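Local coordinates for protein-L-isoaspartate O-methyltransferase beta-aspartate methyltransferase (Plasmodium falciparum, PDB 2PBF) that probably transfers a methyl group from S-adenosylmethionine to L-isoaspartyl residues of damaged proteins, a repair reaction, and is seen here with the by-product S-adenosylhomocysteine bound, at residues M102-N107 with I139-I144; Q199-I204 with R215-C220. All coordinates share one frame; numbering follows the deposited sequence.

Contact 1 (M102-N107 with I139-I144); sequences MNVLEN and IDNFKI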
ATOM      1  N   MET A 102       1.697  10.815   5.702  1.00 31.23           N
ATOM      2  CA  MET A 102       0.562  11.338   6.440  1.00 31.23           C
ATOM      3  C   MET A 102       0.929  11.775   7.868  1.00 30.71           C
ATOM      4  O   MET A 102       0.076  12.218   8.630  1.00 29.94           O
ATOM      5  CB  MET A 102      -0.557  10.284   6.450  1.00 31.22           C
ATOM      6  CG  MET A 102      -1.197  10.048   5.076  1.00 31.35           C
ATOM      7  SD  MET A 102      -2.159   8.527   5.005  1.00 33.77           S
ATOM      8  CE  MET A 102      -3.675   9.105   5.714  1.00 33.90           C
ATOM      9  N   ASN A 103       2.191  11.592   8.242  1.00 30.84           N
ATOM     10  CA  ASN A 103       2.689  12.007   9.536  1.00 31.25           C
ATOM     11  C   ASN A 103       1.852  11.510  10.694  1.00 31.45           C
ATOM     12  O   ASN A 103       1.458  12.293  11.562  1.00 31.79           O
ATOM     13  CB  ASN A 103       2.824  13.539   9.597  1.00 31.93           C
ATOM     14  CG  ASN A 103       3.851  14.012  10.638  1.00 33.26           C
ATOM     15  OD1 ASN A 103       4.426  13.227  11.424  1.00 34.50           O
ATOM     16  ND2 ASN A 103       4.078  15.312  10.647  1.00 35.93           N
ATOM     17  N   VAL A 104       1.560  10.209  10.706  1.00 32.16           N
ATOM     18  CA  VAL A 104       0.823   9.593  11.812  1.00 32.68           C
ATOM     19  C   VAL A 104       1.494   9.837  13.158  1.00 33.21           C
ATOM     20  O   VAL A 104       0.830   9.800  14.202  1.00 33.78           O
ATOM     21  CB  VAL A 104       0.588   8.071  11.615  1.00 32.65           C
ATOM     22  CG1 VAL A 104      -0.317   7.820  10.416  1.00 31.70           C
ATOM     23  CG2 VAL A 104       1.900   7.351  11.460  1.00 33.48           C
ATOM     24  N   LEU A 105       2.797  10.098  13.144  1.00 33.90           N
ATOM     25  CA  LEU A 105       3.549  10.301  14.399  1.00 34.90           C
ATOM     26  C   LEU A 105       3.230  11.638  15.092  1.00 35.53           C
ATOM     27  O   LEU A 105       3.098  11.682  16.319  1.00 36.16           O
ATOM     28  CB  LEU A 105       5.065  10.157  14.165  1.00 35.07           C
ATOM     29  CG  LEU A 105       5.647   8.748  13.968  1.00 34.70           C
ATOM     30  CD1 LEU A 105       7.139   8.858  13.585  1.00 36.52           C
ATOM     31  CD2 LEU A 105       5.470   7.889  15.207  1.00 35.94           C
ATOM     32  N   GLU A 106       3.084  12.704  14.305  1.00 35.75           N
ATOM     33  CA  GLU A 106       2.753  14.041  14.823  1.00 36.52           C
ATOM     34  C   GLU A 106       1.257  14.379  14.715  1.00 35.55           C
ATOM     35  O   GLU A 106       0.717  15.097  15.569  1.00 35.62           O
ATOM     36  CB  GLU A 106       3.587  15.135  14.137  1.00 36.43           C
ATOM     37  CG  GLU A 106       5.054  15.189  14.546  1.00 38.06           C
ATOM     38  CD  GLU A 106       5.900  16.184  13.710  1.00 39.31           C
ATOM     39  OE1 GLU A 106       5.349  16.958  12.869  1.00 42.32           O
ATOM     40  OE2 GLU A 106       7.142  16.175  13.887  1.00 44.05           O
ATOM     41  N   ASN A 107       0.590  13.849  13.692  1.00 34.15           N
ATOM     42  CA  ASN A 107      -0.815  14.151  13.437  1.00 32.93           C
ATOM     43  C   ASN A 107      -1.748  13.033  13.931  1.00 33.06           C
ATOM     44  O   ASN A 107      -1.812  11.934  13.354  1.00 32.90           O
ATOM     45  CB  ASN A 107      -1.013  14.466  11.957  1.00 32.25           C
ATOM     46  CG  ASN A 107      -2.328  15.170  11.656  1.00 30.98           C
ATOM     47  OD1 ASN A 107      -3.358  14.869  12.228  1.00 30.94           O
ATOM     48  ND2 ASN A 107      -2.285  16.113  10.727  1.00 33.08           N
ATOM     49  N   ILE A 139       1.919   3.691  18.640  1.00 36.57           N
ATOM     50  CA  ILE A 139       0.862   4.670  18.475  1.00 35.97           C
ATOM     51  C   ILE A 139      -0.502   4.069  18.163  1.00 35.94           C
ATOM     52  O   ILE A 139      -0.604   2.923  17.739  1.00 36.61           O
ATOM     53  CB  ILE A 139       1.269   5.760  17.481  1.00 35.75           C
ATOM     54  CG1 ILE A 139       1.379   5.170  16.052  1.00 34.48           C
ATOM     55  CG2 ILE A 139       2.561   6.426  17.986  1.00 34.16           C
ATOM     56  CD1 ILE A 139       1.926   6.100  15.016  1.00 33.22           C
ATOM     57  N   ASP A 140      -1.547   4.859  18.374  1.00 35.59           N
ATOM     58  CA  ASP A 140      -2.915   4.387  18.202  1.00 35.15           C
ATOM     59  C   ASP A 140      -3.355   4.450  16.752  1.00 34.01           C
ATOM     60  O   ASP A 140      -4.296   3.755  16.362  1.00 33.49           O
ATOM     61  CB  ASP A 140      -3.894   5.250  19.007  1.00 36.31           C
ATOM     62  CG  ASP A 140      -3.931   4.892  20.496  1.00 39.35           C
ATOM     63  OD1 ASP A 140      -3.638   3.725  20.853  1.00 42.20           O
ATOM     64  OD2 ASP A 140      -4.273   5.800  21.302  1.00 42.62           O
ATOM     65  N   ASN A 141      -2.715   5.331  15.974  1.00 32.40           N
ATOM     66  CA  ASN A 141      -3.177   5.609  14.626  1.00 31.41           C
ATOM     67  C   ASN A 141      -2.333   4.966  13.490  1.00 30.81           C
ATOM     68  O   ASN A 141      -2.346   5.436  12.363  1.00 29.93           O
ATOM     69  CB  ASN A 141      -3.369   7.132  14.428  1.00 31.04           C
ATOM     70  CG  ASN A 141      -2.095   7.916  14.617  1.00 29.60           C
ATOM     71  OD1 ASN A 141      -1.178   7.470  15.288  1.00 29.92           O
ATOM     72  ND2 ASN A 141      -2.020   9.066  14.005  1.00 31.92           N
ATOM     73  N   PHE A 142      -1.591   3.912  13.822  1.00 29.92           N
ATOM     74  CA  PHE A 142      -0.939   3.063  12.839  1.00 29.52           C
ATOM     75  C   PHE A 142      -1.094   1.629  13.314  1.00 30.39           C
ATOM     76  O   PHE A 142      -0.845   1.336  14.487  1.00 30.30           O
ATOM     77  CB  PHE A 142       0.550   3.438  12.656  1.00 29.36           C
ATOM     78  CG  PHE A 142       1.291   2.515  11.707  1.00 28.92           C
ATOM     79  CD1 PHE A 142       1.350   2.812  10.351  1.00 24.19           C
ATOM     80  CD2 PHE A 142       1.854   1.310  12.155  1.00 25.57           C
ATOM     81  CE1 PHE A 142       1.984   1.936   9.431  1.00 25.04           C
ATOM     82  CE2 PHE A 142       2.496   0.427  11.239  1.00 25.76           C
ATOM     83  CZ  PHE A 142       2.585   0.763   9.884  1.00 24.51           C
ATOM     84  N   LYS A 143      -1.558   0.738  12.434  1.00 30.58           N
ATOM     85  CA  LYS A 143      -1.648  -0.680  12.793  1.00 31.69           C
ATOM     86  C   LYS A 143      -1.484  -1.589  11.583  1.00 31.33           C
ATOM     87  O   LYS A 143      -1.877  -1.224  10.474  1.00 30.63           O
ATOM     88  CB  LYS A 143      -3.010  -1.010  13.411  1.00 32.28           C
ATOM     89  CG  LYS A 143      -3.284  -0.391  14.751  1.00 35.73           C
ATOM     90  CD  LYS A 143      -4.782  -0.199  14.973  1.00 41.80           C
ATOM     91  CE  LYS A 143      -5.014   1.081  15.795  1.00 43.98           C
ATOM     92  NZ  LYS A 143      -5.951   0.887  16.933  1.00 47.28           N
ATOM     93  N   ILE A 144      -0.933  -2.777  11.827  1.00 30.97           N
ATOM     94  CA  ILE A 144      -0.960  -3.888  10.874  1.00 30.93           C
ATOM     95  C   ILE A 144      -1.774  -5.003  11.501  1.00 31.13           C
ATOM     96  O   ILE A 144      -1.407  -5.524  12.548  1.00 30.91           O
ATOM     97  CB  ILE A 144       0.451  -4.459  10.572  1.00 31.24           C
ATOM     98  CG1 ILE A 144       1.434  -3.367  10.139  1.00 31.85           C
ATOM     99  CG2 ILE A 144       0.346  -5.617   9.545  1.00 30.17           C
ATOM    100  CD1 ILE A 144       1.150  -2.727   8.765  1.00 33.46           C
TER
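Val104 and Asn141 face each other with their CA atoms 6.3 Å apart, where the turn after helix 93-101 passes the start of strand 142-146 in the Rossmann-like methyltransferase domain. The helix ends at Asn103 in a Schellman motif, and a turn with helical backbone angles follows that brings Val104 round to the edge strand. The carboxamide of Asn141 reaches for this turn: its CG stands between the backbone N and the carbonyl carbon (chi1 61°), and ND2 donates to Val104 O at 2.9 Å. The donor lies in the carbonyl plane, on a lone pair, and Val104 O lies close to the plane of the amide. ND2 also donates to Ser110 O, so this one nitrogen ties the turn and the lead-in to strand 111-116 to the residue just before the edge strand. Beside the bond is an apolar patch. Ile139 sets CD1 against two side chains of the turn, Val104 CG2 at 3.8 Å and Leu105 CD2 at 4.0 Å, and it crosses each of them at about a right angle. Val104 CG2 also approaches Phe142 CB at 4.3 Å, while the Phe142 ring runs on toward helices 93-101 and 119-132. Asn103 braces the turn from within: its OD1 accepts from Glu106 N, an Asx motif, and its ND2 donates to Glu106 OE1 at 3.0 Å. With Val104 O and Ser110 O both acting as acceptors, the Asn141 amide is fixed in rotation, its nitrogen toward the turn, with aliphatic branches packed alongside.

Contact 2 (Q199-I204 with R215-C220); sequences QVLYEI and RLFDVC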
ATOM      1  N   GLN A 199      -4.069  -8.392 -15.772  1.00 32.76           N
ATOM      2  CA  GLN A 199      -4.458  -7.674 -14.560  1.00 32.36           C
ATOM      3  C   GLN A 199      -4.318  -6.201 -14.895  1.00 31.90           C
ATOM      4  O   GLN A 199      -3.295  -5.785 -15.428  1.00 31.86           O
ATOM      5  CB  GLN A 199      -3.594  -8.073 -13.366  1.00 32.36           C
ATOM      6  CG  GLN A 199      -3.733  -9.549 -12.980  1.00 32.57           C
ATOM      7  CD  GLN A 199      -2.630 -10.054 -12.064  1.00 33.40           C
ATOM      8  OE1 GLN A 199      -1.533  -9.504 -12.017  1.00 35.54           O
ATOM      9  NE2 GLN A 199      -2.922 -11.124 -11.337  1.00 36.05           N
ATOM     10  N   VAL A 200      -5.370  -5.438 -14.631  1.00 32.15           N
ATOM     11  CA  VAL A 200      -5.428  -4.025 -14.983  1.00 32.91           C
ATOM     12  C   VAL A 200      -5.491  -3.155 -13.737  1.00 32.46           C
ATOM     13  O   VAL A 200      -6.420  -3.260 -12.933  1.00 32.41           O
ATOM     14  CB  VAL A 200      -6.638  -3.681 -15.925  1.00 33.22           C
ATOM     15  CG1 VAL A 200      -6.560  -2.225 -16.372  1.00 34.87           C
ATOM     16  CG2 VAL A 200      -6.662  -4.584 -17.161  1.00 32.89           C
ATOM     17  N   LEU A 201      -4.512  -2.275 -13.601  1.00 32.92           N
ATOM     18  CA  LEU A 201      -4.497  -1.349 -12.484  1.00 33.68           C
ATOM     19  C   LEU A 201      -5.518  -0.248 -12.694  1.00 34.24           C
ATOM     20  O   LEU A 201      -5.430   0.492 -13.669  1.00 34.97           O
ATOM     21  CB  LEU A 201      -3.096  -0.746 -12.267  1.00 33.61           C
ATOM     22  CG  LEU A 201      -2.867  -0.043 -10.920  1.00 31.92           C
ATOM     23  CD1 LEU A 201      -2.664  -1.061  -9.797  1.00 28.42           C
ATOM     24  CD2 LEU A 201      -1.668   0.860 -11.051  1.00 31.40           C
ATOM     25  N   TYR A 202      -6.460  -0.152 -11.753  1.00 34.64           N
ATOM     26  CA  TYR A 202      -7.557   0.809 -11.775  1.00 35.78           C
ATOM     27  C   TYR A 202      -7.413   1.878 -10.705  1.00 36.12           C
ATOM     28  O   TYR A 202      -7.036   1.596  -9.570  1.00 36.21           O
ATOM     29  CB  TYR A 202      -8.904   0.093 -11.567  1.00 36.29           C
ATOM     30  CG  TYR A 202      -9.529  -0.391 -12.841  1.00 36.98           C
ATOM     31  CD1 TYR A 202      -9.197  -1.630 -13.380  1.00 35.60           C
ATOM     32  CD2 TYR A 202     -10.446   0.411 -13.528  1.00 39.93           C
ATOM     33  CE1 TYR A 202      -9.761  -2.066 -14.559  1.00 39.00           C
ATOM     34  CE2 TYR A 202     -11.021  -0.000 -14.708  1.00 39.70           C
ATOM     35  CZ  TYR A 202     -10.682  -1.238 -15.228  1.00 40.65           C
ATOM     36  OH  TYR A 202     -11.275  -1.637 -16.410  1.00 40.66           O
ATOM     37  N   GLU A 203      -7.715   3.107 -11.075  1.00 36.64           N
ATOM     38  CA  GLU A 203      -7.919   4.168 -10.101  1.00 37.94           C
ATOM     39  C   GLU A 203      -9.412   4.513  -9.997  1.00 38.68           C
ATOM     40  O   GLU A 203     -10.026   5.035 -10.936  1.00 38.72           O
ATOM     41  CB  GLU A 203      -7.086   5.394 -10.450  1.00 37.87           C
ATOM     42  CG  GLU A 203      -7.277   6.548  -9.493  1.00 39.19           C
ATOM     43  CD  GLU A 203      -6.431   7.725  -9.879  1.00 42.62           C
ATOM     44  OE1 GLU A 203      -5.183   7.591  -9.875  1.00 42.59           O
ATOM     45  OE2 GLU A 203      -7.021   8.784 -10.196  1.00 43.86           O
ATOM     46  N   ILE A 204      -9.984   4.201  -8.843  1.00 39.07           N
ATOM     47  CA  ILE A 204     -11.377   4.440  -8.585  1.00 39.96           C
ATOM     48  C   ILE A 204     -11.548   5.621  -7.619  1.00 41.69           C
ATOM     49  O   ILE A 204     -10.880   5.689  -6.583  1.00 41.02           O
ATOM     50  CB  ILE A 204     -12.029   3.161  -8.080  1.00 39.69           C
ATOM     51  CG1 ILE A 204     -11.834   2.055  -9.139  1.00 39.42           C
ATOM     52  CG2 ILE A 204     -13.490   3.406  -7.786  1.00 39.22           C
ATOM     53  CD1 ILE A 204     -11.777   0.670  -8.614  1.00 37.49           C
ATOM     54  N   ARG A 215      -9.211   3.207 -15.975  1.00 46.71           N
ATOM     55  CA  ARG A 215      -8.398   2.077 -16.407  1.00 46.04           C
ATOM     56  C   ARG A 215      -6.988   2.587 -16.690  1.00 44.84           C
ATOM     57  O   ARG A 215      -6.792   3.381 -17.608  1.00 45.10           O
ATOM     58  CB  ARG A 215      -9.031   1.450 -17.666  1.00 46.29           C
ATOM     59  CG  ARG A 215      -8.724  -0.043 -17.858  1.00 47.66           C
ATOM     60  CD  ARG A 215      -9.056  -0.634 -19.262  1.00 47.20           C
ATOM     61  NE  ARG A 215      -7.997  -1.577 -19.644  1.00 49.32           N
ATOM     62  CZ  ARG A 215      -6.864  -1.225 -20.263  1.00 51.13           C
ATOM     63  NH1 ARG A 215      -6.661   0.036 -20.631  1.00 52.59           N
ATOM     64  NH2 ARG A 215      -5.931  -2.133 -20.528  1.00 51.59           N
ATOM     65  N   LEU A 216      -6.005   2.156 -15.907  1.00 43.51           N
ATOM     66  CA  LEU A 216      -4.660   2.738 -16.027  1.00 42.66           C
ATOM     67  C   LEU A 216      -3.802   1.988 -17.032  1.00 42.56           C
ATOM     68  O   LEU A 216      -3.654   2.428 -18.164  1.00 43.00           O
ATOM     69  CB  LEU A 216      -3.962   2.878 -14.660  1.00 41.72           C
ATOM     70  CG  LEU A 216      -4.578   3.909 -13.689  1.00 40.85           C
ATOM     71  CD1 LEU A 216      -3.750   4.014 -12.420  1.00 36.97           C
ATOM     72  CD2 LEU A 216      -4.772   5.303 -14.324  1.00 37.72           C
ATOM     73  N   PHE A 217      -3.240   0.859 -16.620  1.00 42.11           N
ATOM     74  CA  PHE A 217      -2.494  -0.010 -17.528  1.00 41.28           C
ATOM     75  C   PHE A 217      -2.354  -1.415 -16.940  1.00 39.99           C
ATOM     76  O   PHE A 217      -2.704  -1.654 -15.779  1.00 38.77           O
ATOM     77  CB  PHE A 217      -1.120   0.590 -17.826  1.00 42.05           C
ATOM     78  CG  PHE A 217      -0.427   1.114 -16.618  1.00 43.24           C
ATOM     79  CD1 PHE A 217       0.075   0.244 -15.658  1.00 43.81           C
ATOM     80  CD2 PHE A 217      -0.279   2.481 -16.430  1.00 46.48           C
ATOM     81  CE1 PHE A 217       0.707   0.718 -14.541  1.00 44.43           C
ATOM     82  CE2 PHE A 217       0.353   2.973 -15.301  1.00 45.76           C
ATOM     83  CZ  PHE A 217       0.843   2.086 -14.357  1.00 45.53           C
ATOM     84  N   ASP A 218      -1.831  -2.332 -17.758  1.00 39.09           N
ATOM     85  CA  ASP A 218      -1.646  -3.708 -17.369  1.00 38.09           C
ATOM     86  C   ASP A 218      -0.516  -3.846 -16.350  1.00 37.30           C
ATOM     87  O   ASP A 218       0.497  -3.153 -16.434  1.00 36.88           O
ATOM     88  CB  ASP A 218      -1.399  -4.576 -18.597  1.00 38.36           C
ATOM     89  CG  ASP A 218      -2.533  -4.492 -19.597  1.00 40.72           C
ATOM     90  OD1 ASP A 218      -3.704  -4.490 -19.151  1.00 42.15           O
ATOM     91  OD2 ASP A 218      -2.253  -4.401 -20.821  1.00 43.39           O
ATOM     92  N   VAL A 219      -0.717  -4.741 -15.387  1.00 36.01           N
ATOM     93  CA  VAL A 219       0.220  -4.935 -14.288  1.00 35.64           C
ATOM     94  C   VAL A 219       0.335  -6.414 -13.954  1.00 35.45           C
ATOM     95  O   VAL A 219      -0.418  -7.229 -14.470  1.00 35.24           O
ATOM     96  CB  VAL A 219      -0.194  -4.134 -13.003  1.00 35.67           C
ATOM     97  CG1 VAL A 219       0.105  -2.654 -13.152  1.00 35.70           C
ATOM     98  CG2 VAL A 219      -1.660  -4.354 -12.628  1.00 34.54           C
ATOM     99  N   CYS A 220       1.301  -6.753 -13.106  1.00 35.64           N
ATOM    100  CA  CYS A 220       1.486  -8.106 -12.601  1.00 35.11           C
ATOM    101  C   CYS A 220       1.567  -8.085 -11.058  1.00 36.27           C
ATOM    102  O   CYS A 220       2.536  -7.579 -10.471  1.00 36.36           O
ATOM    103  CB  CYS A 220       2.745  -8.733 -13.220  1.00 35.18           C
ATOM    104  SG  CYS A 220       2.652  -8.856 -15.041  1.00 34.57           S
TER
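Leu201 lies opposite Leu216 and Phe217 in the C-terminal beta hairpin of the Rossmann-like methyltransferase sheet, where antiparallel strands 198-205 and 212-219 pair with a beta bulge. Leu201 N donates to Phe217 O at 2.9 Å, while Leu201 O takes Leu216 N almost in line with its C=O bond, so two residues of one strand answer one of the other. The Leu201 side chain, CG anti to the backbone N (chi1 -165°), goes to the face covered by helix 64-74. There its CD2 lies 4.0 Å from Leu216 CD1 and approaches the Phe217 ring obliquely, and its CB packs on Val219 CG1. Gln199 anchors the other end of the paired segment: Gln199 O accepts from Val219 N at 2.8 Å and meets Asp218 CA in a CA-H...O contact. Its extended side chain carries OE1 to within 3.4 Å of Cys220 CA, and that oxygen accepts from the backbone N of Phe221. On the other face Arg215 spreads its chain across Val200 and Tyr202. Arg215 CA sits over one face of the Tyr202 ring, a CH-pi contact offset toward the rim, and the guanidinium plane stands 87° from the ring. Val200 CG1 lies over one face of the guanidinium. Glu195 makes a salt bridge to Arg215 NE with one carboxylate oxygen and a hydrogen bond with Tyr202 OH through the other; Arg215 NH2 makes a 3.5 Å salt bridge with Asp218 OD1, also bonded to Thr198 OG1. Arg215 CG touches two groups about a right angle apart, Val200 CG1 at 3.4 Å and Tyr202 OH at 3.3 Å.

From the N terminus the chain passes helices 12-21 and 28-35, the small sheet of 53-56 and 59-61 and helix 64-74 before strand 83-87 and helix 93-101. Contact 1 then closes a 31-residue loop holding strand 111-116 and helix 119-132, joining the turn after helix 93-101 to strand 142-146 at one edge of the mixed sheet. The chain goes on through strands 163-168 and 187-195 before contact 2 closes the ten-residue hairpin loop between 199-204 and 215-220, at the opposite edge. The two loops follow in series, neither crossing nor nesting. The centres of contact 1 and contact 2 lie about 29 Å apart, on opposite sides of the chain's centre; the shared sheet connects them.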